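Local coordinates for microcin B17-processing protein McbC (Escherichia coli str. K-12 substr. MG1655, PDB 6GRH), which is required to process the inactive microcin B17 precursor into the active peptide, as an FMN-binding oxidoreductase of the nitroreductase family, at residues D[24-27]-D[28-31]; D[33-36]-D[37-40]; D[135-138]-D[139-142]; D[173-176]-D[177-181]; D[236-240]-D[241-245]. One frame throughout, in Å; residues are numbered along the deposited sequence. Where two conformers were deposited one is given.

Contact 1 of 5, residues D[24-27]-D[28-31]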
# COMPACT_ATOMS: atom_id res chain seq x y z
N LYS D 24 -5.96 -2.77 7.48
CA LYS D 24 -7.16 -1.95 7.37
C LYS D 24 -7.21 -1.14 6.07
O LYS D 24 -8.29 -1.01 5.46
CB LYS D 24 -7.28 -1.00 8.55
CG LYS D 24 -7.65 -1.64 9.88
CD LYS D 24 -7.45 -0.53 10.93
CE LYS D 24 -8.17 -0.78 12.19
NZ LYS D 24 -8.09 0.44 13.08
N ASP D 25 -6.07 -0.58 5.68
CA ASP D 25 -5.96 0.17 4.45
C ASP D 25 -6.39 -0.68 3.27
O ASP D 25 -7.01 -0.18 2.36
CB ASP D 25 -4.53 0.60 4.17
CG ASP D 25 -4.07 1.75 5.01
OD1 ASP D 25 -4.88 2.41 5.70
OD2 ASP D 25 -2.82 2.01 4.94
N PHE D 26 -5.94 -1.94 3.24
CA PHE D 26 -6.29 -2.82 2.16
C PHE D 26 -7.76 -3.19 2.21
O PHE D 26 -8.47 -3.13 1.21
CB PHE D 26 -5.47 -4.09 2.20
CG PHE D 26 -5.86 -5.05 1.12
CD1 PHE D 26 -5.50 -4.79 -0.20
CD2 PHE D 26 -6.63 -6.15 1.42
CE1 PHE D 26 -5.86 -5.67 -1.22
CE2 PHE D 26 -7.00 -7.02 0.42
CZ PHE D 26 -6.62 -6.78 -0.90
N HIS D 27 -8.19 -3.60 3.39
CA HIS D 27 -9.55 -4.03 3.61
C HIS D 27 -10.60 -3.02 3.09
O HIS D 27 -11.54 -3.43 2.40
CB HIS D 27 -9.81 -4.27 5.10
CG HIS D 27 -11.20 -4.74 5.35
ND1 HIS D 27 -11.56 -6.06 5.23
CD2 HIS D 27 -12.34 -4.05 5.66
CE1 HIS D 27 -12.86 -6.17 5.48
NE2 HIS D 27 -13.35 -4.97 5.73
N VAL D 28 -10.40 -1.74 3.37
CA VAL D 28 -11.38 -0.70 2.99
C VAL D 28 -11.49 -0.45 1.48
O VAL D 28 -12.45 0.15 1.02
CB VAL D 28 -11.14 0.64 3.73
CG1 VAL D 28 -9.99 1.43 3.14
CG2 VAL D 28 -12.40 1.47 3.70
N ARG D 29 -10.50 -0.90 0.71
CA ARG D 29 -10.58 -0.88 -0.74
C ARG D 29 -11.71 -1.73 -1.32
O ARG D 29 -12.22 -1.42 -2.39
CB ARG D 29 -9.26 -1.33 -1.36
CG ARG D 29 -8.10 -0.42 -1.06
CD ARG D 29 -6.90 -0.97 -1.78
NE ARG D 29 -5.65 -0.33 -1.45
CZ ARG D 29 -5.23 0.86 -1.89
NH1 ARG D 29 -5.98 1.63 -2.66
NH2 ARG D 29 -4.02 1.28 -1.53
N GLY D 30 -12.11 -2.78 -0.59
CA GLY D 30 -13.18 -3.62 -0.99
C GLY D 30 -14.55 -3.28 -0.44
O GLY D 30 -15.49 -4.00 -0.72
N ASN D 31 -14.66 -2.21 0.34
CA ASN D 31 -15.93 -1.79 0.90
C ASN D 31 -16.74 -1.14 -0.24
O ASN D 31 -16.17 -0.51 -1.11
CB ASN D 31 -15.73 -0.79 2.03
CG ASN D 31 -15.30 -1.44 3.36
OD1 ASN D 31 -15.28 -2.64 3.54
ND2 ASN D 31 -14.98 -0.61 4.29
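His27 and Asn31 meet four residues apart, at the place where helix 17-27 runs into the following loop. Their side chains cross at about a right angle, and the imidazole and amide planes are turned 83° against each other. The imidazole NE2 lies 3.7 Å from Asn31 OD1, too far for a hydrogen bond. Each polar end is held elsewhere: His27 ND1 by the hydroxyl of Tyr207, Asn31 OD1 by Arg208 of the second subunit. With CG anti to its backbone N, a chi1 of -179° sets the His27 ring beside Asn31 and lets the side chain pack on Ala255 and Leu257 of strand 254-263. Val28, in one of its two conformers, brings CG1 near Asp25 O. Arg29 CG, anti to its own carbonyl carbon, lies 3.6 Å from Asp25 O. The Phe26 ring stacks on Phe26 of the second subunit.

The backbone bonds change span here. Val28 N reaches Lys24 O at 3.1 Å, a four-residue step with a 159° angle at the hydrogen. The next two, Arg29 N to Phe26 O and Gly30 N to His27 O (3.1 Å), span three residues. This change from alpha-type to 3-10-type bonding is a familiar feature of the C-terminal end of a helix, here beside the subunit interface.

Contact 2 of 5, residues D[33-36]-D[37-40]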
# COMPACT_ATOMS: atom_id res chain seq x y z
N ALA D 33 -20.22 1.32 -1.41
CA ALA D 33 -21.33 2.23 -1.19
C ALA D 33 -22.45 1.77 -2.11
O ALA D 33 -22.50 2.12 -3.27
CB ALA D 33 -20.92 3.65 -1.51
N SER D 34 -23.33 0.94 -1.56
CA SER D 34 -24.37 0.28 -2.32
C SER D 34 -25.70 0.71 -1.72
O SER D 34 -26.13 0.19 -0.70
CB SER D 34 -24.18 -1.22 -2.18
OG SER D 34 -25.27 -1.90 -2.76
N LEU D 35 -26.35 1.68 -2.33
CA LEU D 35 -27.63 2.19 -1.82
C LEU D 35 -28.60 2.38 -2.96
O LEU D 35 -28.17 2.69 -4.05
CB LEU D 35 -27.42 3.56 -1.18
CG LEU D 35 -26.57 3.70 0.08
CD1 LEU D 35 -26.57 5.16 0.48
CD2 LEU D 35 -27.16 2.87 1.21
N PRO D 36 -29.91 2.25 -2.70
CA PRO D 36 -30.89 2.50 -3.78
C PRO D 36 -30.73 3.88 -4.43
O PRO D 36 -30.87 4.01 -5.63
CB PRO D 36 -32.25 2.39 -3.08
CG PRO D 36 -31.99 1.59 -1.86
CD PRO D 36 -30.58 1.91 -1.44
N GLU D 37 -30.43 4.90 -3.62
CA GLU D 37 -30.33 6.27 -4.11
C GLU D 37 -29.13 6.50 -5.03
O GLU D 37 -29.08 7.51 -5.70
CB GLU D 37 -30.27 7.28 -2.95
CG GLU D 37 -31.52 7.34 -2.10
CD GLU D 37 -31.57 6.31 -0.97
OE1 GLU D 37 -30.66 5.46 -0.83
OE2 GLU D 37 -32.53 6.35 -0.19
N PHE D 38 -28.16 5.59 -5.06
CA PHE D 38 -27.03 5.69 -5.99
C PHE D 38 -27.15 4.78 -7.24
O PHE D 38 -26.15 4.61 -7.95
CB PHE D 38 -25.72 5.35 -5.28
CG PHE D 38 -25.42 6.17 -4.03
CD1 PHE D 38 -25.90 7.45 -3.84
CD2 PHE D 38 -24.57 5.63 -3.07
CE1 PHE D 38 -25.59 8.17 -2.70
CE2 PHE D 38 -24.24 6.35 -1.92
CZ PHE D 38 -24.76 7.62 -1.74
N ALA D 39 -28.34 4.25 -7.54
CA ALA D 39 -28.51 3.23 -8.61
C ALA D 39 -28.12 3.68 -10.00
O ALA D 39 -27.57 2.91 -10.79
CB ALA D 39 -29.95 2.72 -8.65
N GLU D 40 -28.39 4.93 -10.31
CA GLU D 40 -28.11 5.44 -11.65
C GLU D 40 -26.74 6.11 -11.80
O GLU D 40 -26.42 6.60 -12.87
CB GLU D 40 -29.24 6.39 -12.04
CG GLU D 40 -30.58 5.65 -11.99
CD GLU D 40 -31.76 6.57 -12.20
OE1 GLU D 40 -31.74 7.71 -11.70
OE2 GLU D 40 -32.71 6.13 -12.86
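Leu35 and Phe38 run alongside one another in the same direction and form the apolar part of this tight turn. Leu35 CB sits over one face of the Phe38 ring, and its CD1 methyl comes to 3.6 Å from Phe38 CE2. Ala33 borders the same ring: its carbonyl O lies at the ring edge, near the plane, 4.1 Å from CD2. A second pair, Pro36 and Glu37, is also laid flank to flank. Glu37 is bent at chi2 (86°), which folds its carboxylate back, so that OE1 rests 3.6 Å from Pro36 CD and 3.8 Å from Leu35 CB.

Beneath these side chains the backbone fixes their spacing. Phe38 N donates to Leu35 O at 3.1 Å, and Ala39 N donates to Pro36 O at 3.2 Å. Both bonds span three residues.

Farther out, other residues hold the ends of the groups. Glu37 OE2 forms a salt bridge with Arg172, which probably steadies the folded carboxylate beside the proline. The Phe38 ring meets Phe266 of the McbB chain edge-to-face, and Glu40 takes backbone N-H groups of Lys90 and Thr91 of that chain on its two carboxylate oxygens. Two successive three-residue bonds, with Pro36 and Glu37 as the helical residues, define a single 3-10 turn opened by a proline, set in the loop between helix 17-27 and strand 42-43 and packed against McbB.

Contact 3 of 5, residues D[135-138]-D[139-142]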
# COMPACT_ATOMS: atom_id res chain seq x y z
N ARG D 135 -32.65 -9.27 12.99
CA ARG D 135 -34.07 -9.58 12.79
C ARG D 135 -34.64 -8.56 11.80
O ARG D 135 -34.54 -7.36 12.04
CB ARG D 135 -34.81 -9.51 14.13
CG ARG D 135 -36.31 -9.67 14.04
CD ARG D 135 -36.91 -9.88 15.43
NE ARG D 135 -38.36 -9.90 15.39
CZ ARG D 135 -39.15 -8.82 15.39
NH1 ARG D 135 -38.66 -7.58 15.43
NH2 ARG D 135 -40.46 -8.99 15.35
N LEU D 136 -35.24 -9.03 10.72
CA LEU D 136 -35.58 -8.18 9.55
C LEU D 136 -37.04 -8.08 9.19
O LEU D 136 -37.39 -7.31 8.28
CB LEU D 136 -34.85 -8.68 8.31
CG LEU D 136 -33.33 -8.72 8.37
CD1 LEU D 136 -32.79 -9.23 7.06
CD2 LEU D 136 -32.81 -7.33 8.67
N SER D 137 -37.90 -8.86 9.85
CA SER D 137 -39.34 -8.82 9.61
C SER D 137 -40.06 -8.84 10.94
O SER D 137 -39.65 -9.54 11.86
CB SER D 137 -39.75 -10.04 8.80
OG SER D 137 -41.16 -10.24 8.84
N GLU D 138 -41.19 -8.11 11.02
CA GLU D 138 -42.06 -8.23 12.18
C GLU D 138 -42.79 -9.58 12.23
O GLU D 138 -43.38 -9.89 13.25
CB GLU D 138 -43.06 -7.06 12.25
CG GLU D 138 -42.38 -5.68 12.39
CD GLU D 138 -41.40 -5.54 13.57
OE1 GLU D 138 -41.65 -6.09 14.68
OE2 GLU D 138 -40.37 -4.85 13.38
N ASN D 139 -42.72 -10.36 11.15
CA ASN D 139 -43.18 -11.76 11.18
C ASN D 139 -42.13 -12.75 11.70
O ASN D 139 -42.34 -13.96 11.65
CB ASN D 139 -43.68 -12.20 9.79
CG ASN D 139 -45.17 -12.04 9.64
OD1 ASN D 139 -45.94 -12.37 10.55
ND2 ASN D 139 -45.60 -11.59 8.47
N THR D 140 -41.01 -12.24 12.19
CA THR D 140 -40.04 -13.07 12.89
C THR D 140 -40.30 -12.90 14.39
O THR D 140 -40.40 -11.77 14.88
CB THR D 140 -38.62 -12.65 12.51
OG1 THR D 140 -38.46 -12.73 11.09
CG2 THR D 140 -37.58 -13.55 13.22
N GLU D 141 -40.43 -14.02 15.10
CA GLU D 141 -40.59 -14.01 16.56
C GLU D 141 -39.29 -13.44 17.17
O GLU D 141 -38.23 -13.53 16.55
CB GLU D 141 -40.83 -15.43 17.07
CG GLU D 141 -41.62 -15.53 18.36
CD GLU D 141 -41.74 -16.96 18.91
OE1 GLU D 141 -41.15 -17.92 18.35
OE2 GLU D 141 -42.44 -17.11 19.94
N ASN D 142 -39.37 -12.86 18.37
CA ASN D 142 -38.21 -12.25 19.02
C ASN D 142 -38.00 -12.77 20.45
O ASN D 142 -38.94 -13.21 21.09
CB ASN D 142 -38.39 -10.73 19.04
CG ASN D 142 -37.06 -9.98 19.00
OD1 ASN D 142 -35.98 -10.56 19.16
ND2 ASN D 142 -37.14 -8.68 18.81
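A type I beta turn runs from Ser137 to Thr140, closed by Thr140 N to Ser137 O at 3.0 Å. Ser137 OG, anti to its own backbone N (chi1 164°), adds an ST turn by accepting Asn139 N at 2.8 Å, and also bonds to Asp91. Across the turn, Arg135 reaches out as an extended chain and grips Thr140 O side-on: NE and NH2 both donate to that one oxygen, each at 2.8 Å, and it lies in the guanidinium plane. NH2 also forms a salt bridge with Glu138 OE1 (3.2 Å), met from above the carboxylate plane. The flat group is sandwiched. Asn142 CB lies over one face, 3.7 Å from Arg135 NE, and the amide, 10° from parallel, lies alongside at CD; Ser137 O lies over the other face, 3.5 Å from the plane. These contacts should fix the rotation of the guanidinium. Glu141 O is buried without a partner.

The turn lies in the loop that connects adjacent antiparallel strands 129-135 and 149-153. Asn142 OD1 bonds to Tyr150 on the latter, Thr140 OG1 to His186 O just before strand 187-194, and Leu136 packs on Leu170 and Leu174 of helix 167-175.

Contact 4 of 5, residues D[173-176]-D[177-181]. With FMN (flavin mononucleotide), chain O.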
# COMPACT_ATOMS: atom_id res chain seq x y z
N SER D 173 -29.98 -1.15 5.45
CA SER D 173 -28.50 -1.23 5.48
C SER D 173 -27.94 -2.53 4.88
O SER D 173 -26.94 -2.52 4.14
CB SER D 173 -27.97 -0.98 6.90
OG SER D 173 -28.07 -2.14 7.73
N LEU D 174 -28.58 -3.65 5.17
CA LEU D 174 -28.05 -4.96 4.71
C LEU D 174 -28.30 -5.28 3.24
O LEU D 174 -27.56 -6.02 2.64
CB LEU D 174 -28.64 -6.08 5.56
CG LEU D 174 -28.24 -6.12 7.04
CD1 LEU D 174 -29.02 -7.20 7.75
CD2 LEU D 174 -26.78 -6.43 7.15
N SER D 175 -29.37 -4.75 2.67
CA SER D 175 -29.85 -5.18 1.35
C SER D 175 -29.27 -4.35 0.22
O SER D 175 -29.46 -4.68 -0.95
CB SER D 175 -31.38 -5.12 1.31
OG SER D 175 -31.84 -3.80 1.54
N GLY D 176 -28.61 -3.25 0.57
CA GLY D 176 -27.96 -2.36 -0.38
C GLY D 176 -28.84 -1.90 -1.51
O GLY D 176 -30.03 -1.64 -1.32
N GLY D 177 -28.28 -1.82 -2.70
CA GLY D 177 -29.02 -1.37 -3.86
C GLY D 177 -30.07 -2.32 -4.41
O GLY D 177 -30.99 -1.88 -5.07
N ASP D 178 -29.95 -3.62 -4.13
CA ASP D 178 -30.74 -4.67 -4.81
C ASP D 178 -31.90 -5.21 -3.96
O ASP D 178 -32.27 -6.40 -4.06
CB ASP D 178 -29.78 -5.80 -5.23
CG ASP D 178 -30.26 -6.60 -6.45
OD1 ASP D 178 -31.05 -6.08 -7.28
OD2 ASP D 178 -29.79 -7.76 -6.59
N SER D 179 -32.50 -4.35 -3.15
CA SER D 179 -33.51 -4.78 -2.18
C SER D 179 -34.82 -5.25 -2.82
O SER D 179 -35.47 -6.17 -2.32
CB SER D 179 -33.77 -3.68 -1.16
OG SER D 179 -34.20 -2.51 -1.80
N GLU D 180 -35.22 -4.65 -3.94
CA GLU D 180 -36.43 -5.12 -4.62
C GLU D 180 -36.31 -6.58 -5.05
O GLU D 180 -37.23 -7.36 -4.87
CB GLU D 180 -36.79 -4.24 -5.82
CG GLU D 180 -38.25 -4.41 -6.24
CD GLU D 180 -38.58 -3.75 -7.56
OE1 GLU D 180 -37.83 -2.84 -8.00
OE2 GLU D 180 -39.61 -4.13 -8.17
N ARG D 181 -35.16 -6.94 -5.63
CA ARG D 181 -34.94 -8.31 -6.09
C ARG D 181 -34.81 -9.26 -4.88
O ARG D 181 -35.30 -10.39 -4.92
CB ARG D 181 -33.70 -8.36 -7.00
CG ARG D 181 -33.13 -9.74 -7.25
CD ARG D 181 -32.15 -9.78 -8.42
NE ARG D 181 -31.48 -11.07 -8.37
CZ ARG D 181 -30.47 -11.38 -7.57
NH1 ARG D 181 -29.94 -10.48 -6.75
NH2 ARG D 181 -29.99 -12.62 -7.58
N1 FMN O . -26.09 -13.18 -4.80
C2 FMN O . -26.69 -11.99 -5.03
O2 FMN O . -27.78 -12.00 -5.63
N3 FMN O . -26.14 -10.81 -4.64
C4 FMN O . -24.96 -10.75 -3.98
O4 FMN O . -24.47 -9.66 -3.62
C4A FMN O . -24.24 -12.01 -3.70
N5 FMN O . -23.04 -12.04 -3.06
C5A FMN O . -22.42 -13.22 -2.81
C6 FMN O . -21.20 -13.21 -2.13
C7 FMN O . -20.52 -14.40 -1.85
C7M FMN O . -19.20 -14.35 -1.12
C8 FMN O . -21.11 -15.70 -2.27
C8M FMN O . -20.39 -16.98 -1.97
C9 FMN O . -22.33 -15.72 -2.94
C9A FMN O . -23.02 -14.53 -3.23
N10 FMN O . -24.27 -14.51 -3.92
C10 FMN O . -24.89 -13.27 -4.16
C1' FMN O . -24.94 -15.74 -4.36
C2' FMN O . -24.36 -16.19 -5.69
O2' FMN O . -24.77 -15.28 -6.72
C3' FMN O . -24.78 -17.64 -5.97
O3' FMN O . -24.17 -18.52 -5.02
C4' FMN O . -24.41 -18.10 -7.38
O4' FMN O . -25.10 -17.30 -8.34
C5' FMN O . -24.76 -19.56 -7.66
O5' FMN O . -26.16 -19.75 -7.44
P FMN O . -26.70 -20.82 -6.38
O1P FMN O . -26.17 -20.41 -5.03
O2P FMN O . -28.20 -20.67 -6.48
O3P FMN O . -26.15 -22.10 -6.93
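Ser175 and Ser179 face each other across a short glycine link that joins helix 167-175 to helix 179-182 within the nitroreductase fold. This is the close-packed side. Ser175 OG approaches Ser179 CB to 3.3 Å, and the two CB atoms are 3.7 Å apart. Ser175 OG sits between its backbone N and carbonyl carbon (chi1 61°), where it bonds to Tyr171 O one turn earlier in its own helix, and it meets Ser179 by van der Waals contact. The chain leaves helical geometry at Gly176, with a positive phi of 52°, and turns off toward the second helix.

The opposite character appears at Gly177 and Asp178. Gly177 is exposed, and the one bond across the link, Asp178 N to Ser175 O, is weak at 3.4 Å with an angle of 134°. Gly177 N is nevertheless held, by Ser34 OG of the loop before strand 42-43. Asp178 stands at the N-cap of the second helix, yet its carboxylate makes no capping bond.

Instead that carboxylate turns to Arg181, three residues on. Arg181 NH1 meets Asp178 OD2 in a salt bridge of 2.7 Å, nearly along the C-O axis, which probably helps to position the guanidinium for the flavin. A positive group here would probably favour negative charge on the pyrimidine end of the isoalloxazine. Flavin mononucleotide lies at the guanidinium edge, where its O2 accepts both Arg181 NH1, at 2.9 Å, and Arg181 NH2, at 3.0 Å.

Contact 5 of 5, residues D[236-240]-D[241-245]. With FMN (flavin mononucleotide), chain O.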
# COMPACT_ATOMS: atom_id res chain seq x y z
N ALA D 236 -23.04 -9.99 -0.75
CA ALA D 236 -21.99 -8.98 -0.69
C ALA D 236 -22.44 -7.58 -1.08
O ALA D 236 -21.66 -6.65 -0.98
CB ALA D 236 -20.83 -9.43 -1.57
N GLY D 237 -23.69 -7.41 -1.48
CA GLY D 237 -24.19 -6.14 -2.01
C GLY D 237 -24.74 -5.25 -0.90
O GLY D 237 -25.93 -4.98 -0.87
N TYR D 238 -23.88 -4.84 0.02
CA TYR D 238 -24.27 -3.94 1.11
C TYR D 238 -23.18 -2.89 1.29
O TYR D 238 -22.03 -3.07 0.85
CB TYR D 238 -24.53 -4.72 2.41
CG TYR D 238 -23.33 -5.44 2.94
CD1 TYR D 238 -22.43 -4.80 3.78
CD2 TYR D 238 -23.04 -6.73 2.53
CE1 TYR D 238 -21.29 -5.44 4.23
CE2 TYR D 238 -21.93 -7.38 2.98
CZ TYR D 238 -21.05 -6.73 3.83
OH TYR D 238 -19.92 -7.38 4.27
N THR D 239 -23.55 -1.84 2.01
CA THR D 239 -22.65 -0.75 2.34
C THR D 239 -22.05 -1.06 3.70
O THR D 239 -22.73 -0.99 4.72
CB THR D 239 -23.42 0.58 2.38
OG1 THR D 239 -24.02 0.80 1.10
CG2 THR D 239 -22.46 1.73 2.73
N ASP D 240 -20.78 -1.44 3.71
CA ASP D 240 -20.13 -1.97 4.91
C ASP D 240 -20.21 -1.01 6.11
O ASP D 240 -20.53 -1.43 7.21
CB ASP D 240 -18.66 -2.36 4.65
CG ASP D 240 -18.48 -3.27 3.43
OD1 ASP D 240 -18.84 -2.85 2.29
OD2 ASP D 240 -17.97 -4.40 3.61
N SER D 241 -19.92 0.26 5.90
CA SER D 241 -19.85 1.20 6.99
C SER D 241 -21.24 1.48 7.57
O SER D 241 -21.39 1.71 8.77
CB SER D 241 -19.19 2.49 6.53
OG SER D 241 -19.95 3.08 5.52
N TYR D 242 -22.24 1.42 6.70
CA TYR D 242 -23.62 1.68 7.09
C TYR D 242 -24.19 0.49 7.89
O TYR D 242 -24.85 0.69 8.91
CB TYR D 242 -24.42 1.91 5.82
CG TYR D 242 -25.88 2.26 5.94
CD1 TYR D 242 -26.39 2.92 7.05
CD2 TYR D 242 -26.74 2.00 4.87
CE1 TYR D 242 -27.74 3.28 7.10
CE2 TYR D 242 -28.08 2.31 4.93
CZ TYR D 242 -28.57 2.95 6.04
OH TYR D 242 -29.91 3.28 6.04
N VAL D 243 -23.90 -0.73 7.45
CA VAL D 243 -24.22 -1.93 8.24
C VAL D 243 -23.54 -1.86 9.62
O VAL D 243 -24.22 -2.01 10.66
CB VAL D 243 -23.80 -3.20 7.48
CG1 VAL D 243 -23.90 -4.45 8.37
CG2 VAL D 243 -24.68 -3.35 6.24
N ALA D 244 -22.25 -1.56 9.65
CA ALA D 244 -21.52 -1.43 10.92
C ALA D 244 -22.17 -0.41 11.87
O ALA D 244 -22.41 -0.71 13.03
CB ALA D 244 -20.05 -1.12 10.69
N LYS D 245 -22.47 0.78 11.35
CA LYS D 245 -23.05 1.88 12.13
C LYS D 245 -24.42 1.47 12.70
O LYS D 245 -24.71 1.70 13.90
CB LYS D 245 -23.20 3.10 11.23
CG LYS D 245 -23.88 4.34 11.83
CD LYS D 245 -22.91 5.14 12.68
CE LYS D 245 -23.61 6.36 13.30
NZ LYS D 245 -22.75 7.59 13.22
N1 FMN O . -26.09 -13.18 -4.80
C2 FMN O . -26.69 -11.99 -5.03
O2 FMN O . -27.78 -12.00 -5.63
N3 FMN O . -26.14 -10.81 -4.64
C4 FMN O . -24.96 -10.75 -3.98
O4 FMN O . -24.47 -9.66 -3.62
C4A FMN O . -24.24 -12.01 -3.70
N5 FMN O . -23.04 -12.04 -3.06
C5A FMN O . -22.42 -13.22 -2.81
C6 FMN O . -21.20 -13.21 -2.13
C7 FMN O . -20.52 -14.40 -1.85
C7M FMN O . -19.20 -14.35 -1.12
C8 FMN O . -21.11 -15.70 -2.27
C8M FMN O . -20.39 -16.98 -1.97
C9 FMN O . -22.33 -15.72 -2.94
C9A FMN O . -23.02 -14.53 -3.23
N10 FMN O . -24.27 -14.51 -3.92
C10 FMN O . -24.89 -13.27 -4.16
C1' FMN O . -24.94 -15.74 -4.36
C2' FMN O . -24.36 -16.19 -5.69
O2' FMN O . -24.77 -15.28 -6.72
C3' FMN O . -24.78 -17.64 -5.97
O3' FMN O . -24.17 -18.52 -5.02
C4' FMN O . -24.41 -18.10 -7.38
O4' FMN O . -25.10 -17.30 -8.34
C5' FMN O . -24.76 -19.56 -7.66
O5' FMN O . -26.16 -19.75 -7.44
P FMN O . -26.70 -20.82 -6.38
O1P FMN O . -26.17 -20.41 -5.03
O2P FMN O . -28.20 -20.67 -6.48
O3P FMN O . -26.15 -22.10 -6.93
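Thr239 O receives the nearly straight bond of Val243 N, 3.0 Å long with 175° at the hydrogen, and Asp240 O receives Ala244 N, also at 3.0 Å. These bonds form the first turn of helix 240-246. Tyr242 N adds a weak bond to Thr239 O. At the other end of the loop, Ala236 N is shared between two flavin atoms, 3.1 Å from N5 and 3.2 Å from O4 of flavin mononucleotide, while Ala236 CB lies 3.7 Å from the same N5. A backbone N-H given to the reactive N5 is a recurring feature of flavoenzymes, and here it is delivered by the loop that follows strand 231-235.

Between the flavin and the helix, Gly237 is the centre of an inverse gamma turn, after which the chain extends into an N-cap. Thr239 occupies that position without a side-chain capping bond: its OG1 goes to Ser34 N instead. The Asp240 carboxylate forms salt bridges with Arg205 and Arg208 of the second subunit.

Packing fills in around this frame. The Tyr238 ring and Val243 cross at about a right angle, with CD1 of the ring 3.6 Å from Val243 CG2. Tyr238 CG lies between backbone N and carbonyl carbon (chi1 63°), which brings CD1 against Val243, and Arg205 of the second subunit makes a cation-pi contact with the ring. Thr239 CG2 touches Tyr242 CB at 3.7 Å, and Thr239 CB lies at the edge of the Tyr242 ring, whose hydroxyl bonds to Arg172.

Contact 5 is the buried one, whereas contacts 1 to 4 are partly buried. Contacts 4 and 5 meet the flavin differently, by a side chain and by backbone, and they pack together where Ser173 and Leu174 meet Tyr238 and Val243. Ser34 ties contact 2 to both. Contacts 1, 2 and 5 all face McbB; contacts 1 and 5 also reach the second subunit, and Asn31 touches Asp240 between them. Contact 3 lies far from contact 1, about 32 Å between centres, and meets contact 4 only through Leu136 and Leu174. Like contact 4 it touches no other protein chain, and its chemistry is an internal arginine network rather than interface or cofactor binding.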